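Local coordinates for protein molybdopterin molybdotransferase (Pyrococcus horikoshii, PDB 1UZ5) that probably catalyses the insertion of molybdate into adenylyl-molybdopterin, a magnesium-dependent step of molybdenum cofactor biosynthesis that releases AMP, at residues 22-30 with 172-181; 78-89 with 97-108. All blocks are in the same frame, centred on the assembly; numbering follows the deposited sequence.

Contact 1 (22-30 with 172-181); sequences SPGIEEVPI and INKVKVFRKP
Residues 22-30 and 172-181 form a two-stranded antiparallel ribbon in which Glu-26 pairs with Val-177 and Val-28 with Val-175, bringing an early strand of the chain against one that comes some 140 residues later. In each of these two pairs the backbone N-H and C=O both bond across; Val-177 N lies 2.8 Å from Glu-26 O. Arg-179 N then bonds Gly-24 O, and at the far end Ile-30 N bonds Asn-173 O.

Val-28, Val-175 and Val-177 make an apolar patch on the face they share with Glu-26. Val-28 CG2 lies alongside Val-175 CG1 at 3.7 Å, and Ile-42 of strand 42-43 also packs on Val-175. As in other MoeA proteins, the N-terminal part of the chain leaves through an extended excursion and returns, and this ribbon joins its outgoing and returning limbs.

Arg-179 stretches out from CG to NE, which lays its guanidinium over Glu-26 so that Glu-26 CB sits 3.4 Å above the centre of the guanidinium plane. The charge pairing is weaker: Glu-26 OE1 is 3.8 Å from Arg-179 NH1 and well out of the guanidinium plane, so no N-H points at it. The carboxylate's stronger partner is Arg-36, which binds OE2. On the opposite face Glu-27 runs alongside Lys-176, its OE2 3.4 Å from Lys-176 CG, while OE1 makes a long salt bridge to Lys-174 NZ. Past the strands, Pro-23 CB rests 4.0 Å from Pro-181 CG, the two rings side by side.

Contact 2 (78-89 with 97-108); sequences KVIGSVHAGEEP and EAAYISTGAMLP. With SO4 (sulfate ion), chain B.
Backbone hydrogen bonds join the parallel strands through Lys-78 and Ala-98, which meet at 2.8 Å between Lys-78 O and Ala-98 N, and continue from Ala-98 O to Ile-80 N. Beyond Ile-80 the pairing resumes with Gly-81 O accepting from Tyr-100 N and Tyr-100 O from Val-83 N; a longer bond, 3.3 Å from Ser-102 N to Val-83 O, ends the series.

Apolar packing involves Val-83 and the residues that follow the strands. Val-83 has CG1 anti to its backbone N (chi1 -174°), directed between Ala-105 CB and the carbonyl of Met-106, with CG2 4.1 Å from Pro-108 CD. Pro-89 CD lies 3.7 Å from Met-106 SD, and its CB meets Pro-108. At the other end Ile-80 crosses Glu-97 at about a right angle, CG2 3.7 Å from Glu-97 CG, while the carboxylate OE2 accepts from Gly-94 N. Replacing Glu-97 by an alanine would probably strip Ile-80 of this aliphatic cover and leave Gly-94 N without its acceptor.

The two strands are central neighbours in a six-stranded mixed sheet of the MoeA N-terminal region, with strand 58-61 beyond 97-101 and strand 126-129 beyond 75-83. The rings of His-84 and Tyr-100 form an oblique aromatic pair, planes at 44°.

Polar contacts gather at two type II turns, His-84 to Glu-87 and Ser-102 to Ala-105. O4 of a sulfate, probably from the crystallisation liquor, accepts from Ala-85 N at 2.8 Å and Ser-102 OG at 2.7 Å, beside the His-84 ring. A water ties the first turn to Met-106, just past the second: it donates to His-84 O and Glu-87 O and accepts from Met-106 N.

From the N terminus the chain passes helix 9-18 and enters the first limb of contact 1 at 22-30. It then runs out to a distant sheet, where 78-89 and 97-108 meet in contact 2 across a short connection of seven residues. The chain returns through strand 151-153 and helix 161-169 before 172-181 closes the large loop of contact 1. Contact 2 is thus nested within contact 1, without crossing it: a local closure inside a long-range one. Their centres stand 41 Å apart, with about 18 Å between nearest atoms. Contact 1 joins the two ends of the excursion next to the sheet containing strand 182-188; contact 2 ties central strands of the outlying sheet.

Contact 1 (22-30 with 172-181)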
loop_
_atom_site.group_PDB
_atom_site.type_symbol
_atom_site.label_atom_id
_atom_site.label_comp_id
_atom_site.label_asym_id
_atom_site.label_seq_id
_atom_site.Cartn_x
_atom_site.Cartn_y
_atom_site.Cartn_z
ATOM N N SER A 22 8.416 4.012 15.416
ATOM C CA SER A 22 7.208 3.318 15.845
ATOM C C SER A 22 6.142 4.387 15.978
ATOM O O SER A 22 5.985 4.995 17.033
ATOM C CB SER A 22 7.428 2.609 17.183
ATOM O OG SER A 22 8.275 1.485 17.018
ATOM N N PRO A 23 5.400 4.637 14.889
ATOM C CA PRO A 23 4.340 5.646 14.863
ATOM C C PRO A 23 3.155 5.293 15.758
ATOM O O PRO A 23 2.366 6.161 16.130
ATOM C CB PRO A 23 3.961 5.696 13.388
ATOM C CG PRO A 23 4.108 4.262 12.977
ATOM C CD PRO A 23 5.423 3.869 13.629
ATOM N N GLY A 24 3.037 4.018 16.106
ATOM C CA GLY A 24 1.934 3.598 16.945
ATOM C C GLY A 24 0.762 3.136 16.103
ATOM O O GLY A 24 0.752 3.313 14.879
ATOM N N ILE A 25 -0.233 2.552 16.767
ATOM C CA ILE A 25 -1.418 2.035 16.098
ATOM C C ILE A 25 -2.683 2.735 16.573
ATOM O O ILE A 25 -2.771 3.164 17.721
ATOM C CB ILE A 25 -1.563 0.523 16.363
ATOM C CG1 ILE A 25 -0.323 -0.208 15.840
ATOM C CG2 ILE A 25 -2.826 -0.010 15.705
ATOM C CD1 ILE A 25 -0.302 -1.688 16.153
ATOM N N GLU A 26 -3.658 2.859 15.679
ATOM C CA GLU A 26 -4.927 3.481 16.031
ATOM C C GLU A 26 -6.057 2.763 15.302
ATOM O O GLU A 26 -5.843 2.125 14.266
ATOM C CB GLU A 26 -4.940 4.965 15.647
ATOM C CG GLU A 26 -5.074 5.223 14.159
ATOM C CD GLU A 26 -5.302 6.690 13.832
ATOM O OE1 GLU A 26 -6.275 7.277 14.349
ATOM O OE2 GLU A 26 -4.510 7.257 13.052
ATOM N N GLU A 27 -7.263 2.863 15.841
ATOM C CA GLU A 27 -8.401 2.226 15.204
ATOM C C GLU A 27 -9.258 3.287 14.556
ATOM O O GLU A 27 -9.566 4.309 15.160
ATOM C CB GLU A 27 -9.237 1.438 16.214
ATOM C CG GLU A 27 -8.533 0.225 16.794
ATOM C CD GLU A 27 -9.501 -0.757 17.423
ATOM O OE1 GLU A 27 -10.308 -0.335 18.281
ATOM O OE2 GLU A 27 -9.456 -1.950 17.059
ATOM N N VAL A 28 -9.635 3.044 13.311
ATOM C CA VAL A 28 -10.477 3.983 12.589
ATOM C C VAL A 28 -11.687 3.220 12.074
ATOM O O VAL A 28 -11.601 2.018 11.830
ATOM C CB VAL A 28 -9.732 4.575 11.380
ATOM C CG1 VAL A 28 -8.525 5.390 11.854
ATOM C CG2 VAL A 28 -9.290 3.449 10.452
ATOM N N PRO A 29 -12.830 3.904 11.917
ATOM C CA PRO A 29 -14.041 3.246 11.415
ATOM C C PRO A 29 -13.697 2.714 10.027
ATOM O O PRO A 29 -12.777 3.220 9.384
ATOM C CB PRO A 29 -15.055 4.383 11.347
ATOM C CG PRO A 29 -14.568 5.347 12.391
ATOM C CD PRO A 29 -13.080 5.328 12.197
ATOM N N ILE A 30 -14.428 1.710 9.558
ATOM C CA ILE A 30 -14.144 1.141 8.248
ATOM C C ILE A 30 -14.300 2.157 7.114
ATOM O O ILE A 30 -13.602 2.075 6.106
ATOM C CB ILE A 30 -15.042 -0.099 7.969
ATOM C CG1 ILE A 30 -14.619 -0.761 6.659
ATOM C CG2 ILE A 30 -16.505 0.307 7.906
ATOM C CD1 ILE A 30 -13.153 -1.181 6.629
ATOM N N ILE A 172 -16.768 -6.353 9.768
ATOM C CA ILE A 172 -15.764 -5.530 10.440
ATOM C C ILE A 172 -16.066 -4.046 10.206
ATOM O O ILE A 172 -16.164 -3.598 9.062
ATOM C CB ILE A 172 -14.347 -5.883 9.910
ATOM C CG1 ILE A 172 -13.953 -7.278 10.406
ATOM C CG2 ILE A 172 -13.317 -4.846 10.376
ATOM C CD1 ILE A 172 -12.714 -7.837 9.763
ATOM N N ASN A 173 -16.226 -3.282 11.281
ATOM C CA ASN A 173 -16.505 -1.857 11.124
ATOM C C ASN A 173 -15.422 -0.965 11.759
ATOM O O ASN A 173 -15.540 0.259 11.765
ATOM C CB ASN A 173 -17.886 -1.524 11.692
ATOM C CG ASN A 173 -17.914 -1.537 13.197
ATOM O OD1 ASN A 173 -17.267 -2.365 13.834
ATOM N ND2 ASN A 173 -18.680 -0.623 13.779
ATOM N N LYS A 174 -14.380 -1.595 12.296
ATOM C CA LYS A 174 -13.249 -0.887 12.900
ATOM C C LYS A 174 -11.982 -1.627 12.516
ATOM O O LYS A 174 -11.916 -2.850 12.627
ATOM C CB LYS A 174 -13.357 -0.846 14.424
ATOM C CG LYS A 174 -14.468 0.039 14.951
ATOM C CD LYS A 174 -14.310 0.273 16.447
ATOM C CE LYS A 174 -14.252 -1.039 17.218
ATOM N NZ LYS A 174 -14.022 -0.820 18.673
ATOM N N VAL A 175 -10.969 -0.890 12.072
ATOM C CA VAL A 175 -9.721 -1.516 11.663
ATOM C C VAL A 175 -8.489 -0.840 12.274
ATOM O O VAL A 175 -8.428 0.383 12.400
ATOM C CB VAL A 175 -9.619 -1.534 10.117
ATOM C CG1 VAL A 175 -9.705 -0.120 9.568
ATOM C CG2 VAL A 175 -8.328 -2.213 9.685
ATOM N N LYS A 176 -7.517 -1.655 12.669
ATOM C CA LYS A 176 -6.285 -1.159 13.265
ATOM C C LYS A 176 -5.283 -0.790 12.188
ATOM O O LYS A 176 -4.830 -1.639 11.424
ATOM C CB LYS A 176 -5.674 -2.217 14.184
ATOM C CG LYS A 176 -6.456 -2.422 15.479
ATOM C CD LYS A 176 -5.766 -3.432 16.380
ATOM C CE LYS A 176 -6.490 -3.557 17.710
ATOM N NZ LYS A 176 -5.805 -4.506 18.623
ATOM N N VAL A 177 -4.940 0.488 12.127
ATOM C CA VAL A 177 -3.991 0.946 11.126
ATOM C C VAL A 177 -2.835 1.690 11.785
ATOM O O VAL A 177 -2.944 2.156 12.921
ATOM C CB VAL A 177 -4.681 1.870 10.100
ATOM C CG1 VAL A 177 -5.770 1.102 9.356
ATOM C CG2 VAL A 177 -5.276 3.076 10.805
ATOM N N PHE A 178 -1.717 1.774 11.077
ATOM C CA PHE A 178 -0.556 2.479 11.602
ATOM C C PHE A 178 -0.847 3.967 11.600
ATOM O O PHE A 178 -1.476 4.482 10.669
ATOM C CB PHE A 178 0.674 2.234 10.726
ATOM C CG PHE A 178 1.312 0.892 10.916
ATOM C CD1 PHE A 178 1.892 0.550 12.131
ATOM C CD2 PHE A 178 1.383 -0.011 9.859
ATOM C CE1 PHE A 178 2.537 -0.670 12.290
ATOM C CE2 PHE A 178 2.027 -1.235 10.007
ATOM C CZ PHE A 178 2.607 -1.564 11.226
ATOM N N ARG A 179 -0.423 4.659 12.650
ATOM C CA ARG A 179 -0.590 6.105 12.684
ATOM C C ARG A 179 0.427 6.563 11.642
ATOM O O ARG A 179 1.384 5.847 11.352
ATOM C CB ARG A 179 -0.237 6.666 14.062
ATOM C CG ARG A 179 -1.275 6.363 15.128
ATOM C CD ARG A 179 -0.846 6.896 16.485
ATOM N NE ARG A 179 -1.818 6.570 17.523
ATOM C CZ ARG A 179 -3.019 7.131 17.625
ATOM N NH1 ARG A 179 -3.401 8.053 16.751
ATOM N NH2 ARG A 179 -3.840 6.768 18.602
ATOM N N LYS A 180 0.221 7.734 11.059
ATOM C CA LYS A 180 1.146 8.197 10.033
ATOM C C LYS A 180 2.436 8.746 10.626
ATOM O O LYS A 180 2.409 9.643 11.462
ATOM C CB LYS A 180 0.472 9.263 9.163
ATOM C CG LYS A 180 -0.727 8.736 8.388
ATOM C CD LYS A 180 -1.411 9.833 7.596
ATOM C CE LYS A 180 -2.564 9.275 6.776
ATOM N NZ LYS A 180 -3.253 10.346 6.007
ATOM N N PRO A 181 3.582 8.186 10.216
ATOM C CA PRO A 181 4.885 8.642 10.714
ATOM C C PRO A 181 5.037 10.108 10.302
ATOM O O PRO A 181 4.892 10.440 9.125
ATOM C CB PRO A 181 5.874 7.748 9.969
ATOM C CG PRO A 181 5.069 6.531 9.631
ATOM C CD PRO A 181 3.753 7.116 9.224
HETATM O O HOH W 1 -1.846 9.146 11.924
HETATM O O HOH W 2 -9.980 -3.720 15.262
#

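Contact 2 (78-89 with 97-108)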
loop_
_atom_site.group_PDB
_atom_site.type_symbol
_atom_site.label_atom_id
_atom_site.label_comp_id
_atom_site.label_asym_id
_atom_site.label_seq_id
_atom_site.Cartn_x
_atom_site.Cartn_y
_atom_site.Cartn_z
ATOM N N LYS A 78 -44.498 -32.988 -0.251
ATOM C CA LYS A 78 -45.467 -31.975 0.135
ATOM C C LYS A 78 -44.742 -30.668 0.480
ATOM O O LYS A 78 -43.803 -30.670 1.278
ATOM C CB LYS A 78 -46.265 -32.469 1.346
ATOM C CG LYS A 78 -47.455 -31.600 1.718
ATOM C CD LYS A 78 -48.199 -32.193 2.906
ATOM C CE LYS A 78 -49.374 -31.320 3.323
ATOM N NZ LYS A 78 -50.080 -31.858 4.523
ATOM N N VAL A 79 -45.168 -29.565 -0.133
ATOM C CA VAL A 79 -44.559 -28.253 0.121
ATOM C C VAL A 79 -45.205 -27.681 1.372
ATOM O O VAL A 79 -46.364 -27.281 1.353
ATOM C CB VAL A 79 -44.780 -27.308 -1.070
ATOM C CG1 VAL A 79 -44.107 -25.951 -0.816
ATOM C CG2 VAL A 79 -44.210 -27.945 -2.320
ATOM N N ILE A 80 -44.452 -27.641 2.464
ATOM C CA ILE A 80 -45.006 -27.173 3.730
ATOM C C ILE A 80 -44.678 -25.734 4.135
ATOM O O ILE A 80 -45.159 -25.250 5.162
ATOM C CB ILE A 80 -44.555 -28.081 4.875
ATOM C CG1 ILE A 80 -43.062 -27.881 5.130
ATOM C CG2 ILE A 80 -44.821 -29.548 4.513
ATOM C CD1 ILE A 80 -42.610 -28.424 6.455
ATOM N N GLY A 81 -43.861 -25.053 3.344
ATOM C CA GLY A 81 -43.511 -23.689 3.694
ATOM C C GLY A 81 -42.597 -23.059 2.668
ATOM O O GLY A 81 -42.415 -23.600 1.573
ATOM N N SER A 82 -42.021 -21.912 3.013
ATOM C CA SER A 82 -41.126 -21.228 2.082
ATOM C C SER A 82 -40.090 -20.391 2.817
ATOM O O SER A 82 -40.261 -20.060 3.988
ATOM C CB SER A 82 -41.933 -20.315 1.152
ATOM O OG SER A 82 -42.530 -19.259 1.895
ATOM N N VAL A 83 -39.009 -20.054 2.120
ATOM C CA VAL A 83 -37.969 -19.231 2.712
ATOM C C VAL A 83 -37.547 -18.198 1.688
ATOM O O VAL A 83 -37.193 -18.538 0.557
ATOM C CB VAL A 83 -36.716 -20.042 3.124
ATOM C CG1 VAL A 83 -35.742 -19.120 3.881
ATOM C CG2 VAL A 83 -37.111 -21.234 4.002
ATOM N N HIS A 84 -37.604 -16.930 2.083
ATOM C CA HIS A 84 -37.208 -15.854 1.191
ATOM C C HIS A 84 -36.032 -15.075 1.762
ATOM O O HIS A 84 -35.667 -15.233 2.924
ATOM C CB HIS A 84 -38.389 -14.920 0.916
ATOM C CG HIS A 84 -39.420 -15.515 0.007
ATOM N ND1 HIS A 84 -40.354 -16.432 0.439
ATOM C CD2 HIS A 84 -39.628 -15.359 -1.321
ATOM C CE1 HIS A 84 -41.094 -16.816 -0.586
ATOM N NE2 HIS A 84 -40.674 -16.181 -1.667
ATOM N N ALA A 85 -35.443 -14.236 0.921
ATOM C CA ALA A 85 -34.284 -13.432 1.294
ATOM C C ALA A 85 -34.376 -12.781 2.656
ATOM O O ALA A 85 -35.375 -12.139 2.982
ATOM C CB ALA A 85 -34.044 -12.357 0.234
ATOM N N GLY A 86 -33.321 -12.952 3.450
ATOM C CA GLY A 86 -33.253 -12.338 4.766
ATOM C C GLY A 86 -33.949 -13.039 5.916
ATOM O O GLY A 86 -33.782 -12.643 7.069
ATOM N N GLU A 87 -34.714 -14.084 5.625
ATOM C CA GLU A 87 -35.432 -14.791 6.680
ATOM C C GLU A 87 -34.625 -15.894 7.344
ATOM O O GLU A 87 -33.797 -16.550 6.707
ATOM C CB GLU A 87 -36.714 -15.430 6.127
ATOM C CG GLU A 87 -37.531 -14.545 5.200
ATOM C CD GLU A 87 -38.847 -15.193 4.789
ATOM O OE1 GLU A 87 -38.850 -16.413 4.522
ATOM O OE2 GLU A 87 -39.873 -14.481 4.721
ATOM N N GLU A 88 -34.864 -16.084 8.634
ATOM C CA GLU A 88 -34.238 -17.170 9.363
ATOM C C GLU A 88 -35.356 -18.222 9.407
ATOM O O GLU A 88 -36.385 -18.015 10.053
ATOM C CB GLU A 88 -33.870 -16.762 10.792
ATOM C CG GLU A 88 -33.644 -17.981 11.695
ATOM C CD GLU A 88 -33.072 -17.635 13.056
ATOM O OE1 GLU A 88 -33.399 -16.554 13.587
ATOM O OE2 GLU A 88 -32.308 -18.457 13.601
ATOM N N PRO A 89 -35.181 -19.349 8.704
ATOM C CA PRO A 89 -36.224 -20.385 8.714
ATOM C C PRO A 89 -36.601 -20.792 10.134
ATOM O O PRO A 89 -35.731 -21.093 10.947
ATOM C CB PRO A 89 -35.573 -21.541 7.952
ATOM C CG PRO A 89 -34.643 -20.851 7.009
ATOM C CD PRO A 89 -34.038 -19.756 7.868
ATOM N N GLU A 97 -41.162 -34.007 2.840
ATOM C CA GLU A 97 -41.549 -32.596 2.881
ATOM C C GLU A 97 -40.531 -31.690 2.204
ATOM O O GLU A 97 -39.335 -31.957 2.241
ATOM C CB GLU A 97 -41.766 -32.158 4.334
ATOM C CG GLU A 97 -43.029 -32.746 4.954
ATOM C CD GLU A 97 -43.157 -32.445 6.433
ATOM O OE1 GLU A 97 -44.257 -32.649 6.992
ATOM O OE2 GLU A 97 -42.158 -32.013 7.042
ATOM N N ALA A 98 -41.024 -30.618 1.584
ATOM C CA ALA A 98 -40.178 -29.665 0.878
ATOM C C ALA A 98 -40.618 -28.222 1.164
ATOM O O ALA A 98 -41.672 -27.986 1.749
ATOM C CB ALA A 98 -40.245 -29.929 -0.618
ATOM N N ALA A 99 -39.802 -27.264 0.740
ATOM C CA ALA A 99 -40.125 -25.858 0.933
ATOM C C ALA A 99 -39.690 -25.057 -0.273
ATOM O O ALA A 99 -38.620 -25.302 -0.842
ATOM C CB ALA A 99 -39.428 -25.322 2.174
ATOM N N TYR A 100 -40.527 -24.119 -0.694
ATOM C CA TYR A 100 -40.127 -23.272 -1.798
ATOM C C TYR A 100 -39.020 -22.387 -1.219
ATOM O O TYR A 100 -39.072 -22.001 -0.050
ATOM C CB TYR A 100 -41.266 -22.372 -2.274
ATOM C CG TYR A 100 -40.779 -21.411 -3.328
ATOM C CD1 TYR A 100 -40.468 -21.861 -4.608
ATOM C CD2 TYR A 100 -40.512 -20.078 -3.014
ATOM C CE1 TYR A 100 -39.895 -21.017 -5.550
ATOM C CE2 TYR A 100 -39.936 -19.220 -3.953
ATOM C CZ TYR A 100 -39.628 -19.698 -5.215
ATOM O OH TYR A 100 -39.031 -18.871 -6.138
ATOM N N ILE A 101 -38.018 -22.072 -2.024
ATOM C CA ILE A 101 -36.935 -21.227 -1.545
ATOM C C ILE A 101 -36.401 -20.409 -2.710
ATOM O O ILE A 101 -36.317 -20.904 -3.829
ATOM C CB ILE A 101 -35.794 -22.079 -0.930
ATOM C CG1 ILE A 101 -34.740 -21.172 -0.293
ATOM C CG2 ILE A 101 -35.147 -22.960 -2.005
ATOM C CD1 ILE A 101 -33.770 -21.920 0.603
ATOM N N SER A 102 -36.067 -19.147 -2.457
ATOM C CA SER A 102 -35.540 -18.303 -3.520
ATOM C C SER A 102 -34.023 -18.227 -3.433
ATOM O O SER A 102 -33.428 -18.492 -2.384
ATOM C CB SER A 102 -36.156 -16.899 -3.454
ATOM O OG SER A 102 -35.931 -16.301 -2.200
ATOM N N THR A 103 -33.395 -17.878 -4.549
ATOM C CA THR A 103 -31.946 -17.777 -4.602
ATOM C C THR A 103 -31.421 -16.910 -3.466
ATOM O O THR A 103 -31.992 -15.864 -3.168
ATOM C CB THR A 103 -31.487 -17.169 -5.940
ATOM O OG1 THR A 103 -32.007 -17.951 -7.019
ATOM C CG2 THR A 103 -29.970 -17.149 -6.026
ATOM N N GLY A 104 -30.341 -17.362 -2.832
ATOM C CA GLY A 104 -29.727 -16.609 -1.749
ATOM C C GLY A 104 -30.306 -16.845 -0.367
ATOM O O GLY A 104 -29.667 -16.533 0.641
ATOM N N ALA A 105 -31.508 -17.404 -0.314
ATOM C CA ALA A 105 -32.175 -17.654 0.963
ATOM C C ALA A 105 -31.578 -18.836 1.736
ATOM O O ALA A 105 -30.952 -19.726 1.154
ATOM C CB ALA A 105 -33.664 -17.865 0.722
ATOM N N MET A 106 -31.782 -18.833 3.050
ATOM C CA MET A 106 -31.262 -19.876 3.929
ATOM C C MET A 106 -32.104 -21.157 3.911
ATOM O O MET A 106 -33.323 -21.104 4.028
ATOM C CB MET A 106 -31.195 -19.345 5.357
ATOM C CG MET A 106 -30.596 -20.302 6.364
ATOM S SD MET A 106 -30.348 -19.489 7.953
ATOM C CE MET A 106 -30.209 -20.920 9.082
ATOM N N LEU A 107 -31.457 -22.310 3.780
ATOM C CA LEU A 107 -32.212 -23.563 3.768
ATOM C C LEU A 107 -32.830 -23.853 5.119
ATOM O O LEU A 107 -32.219 -23.622 6.159
ATOM C CB LEU A 107 -31.319 -24.748 3.380
ATOM C CG LEU A 107 -31.088 -25.019 1.888
ATOM C CD1 LEU A 107 -30.453 -23.818 1.202
ATOM C CD2 LEU A 107 -30.199 -26.247 1.750
ATOM N N PRO A 108 -34.060 -24.381 5.122
ATOM C CA PRO A 108 -34.727 -24.703 6.386
ATOM C C PRO A 108 -34.054 -25.937 6.999
ATOM O O PRO A 108 -33.249 -26.605 6.338
ATOM C CB PRO A 108 -36.168 -24.958 5.957
ATOM C CG PRO A 108 -36.010 -25.545 4.584
ATOM C CD PRO A 108 -34.908 -24.709 3.961
HETATM S S SO4 B . -36.994 -12.774 -2.495
HETATM O O1 SO4 B . -37.560 -13.682 -3.719
HETATM O O2 SO4 B . -35.930 -11.982 -3.080
HETATM O O3 SO4 B . -37.956 -12.047 -1.995
HETATM O O4 SO4 B . -36.420 -13.744 -1.603
HETATM O O HOH W 3 -33.281 -16.492 4.134
#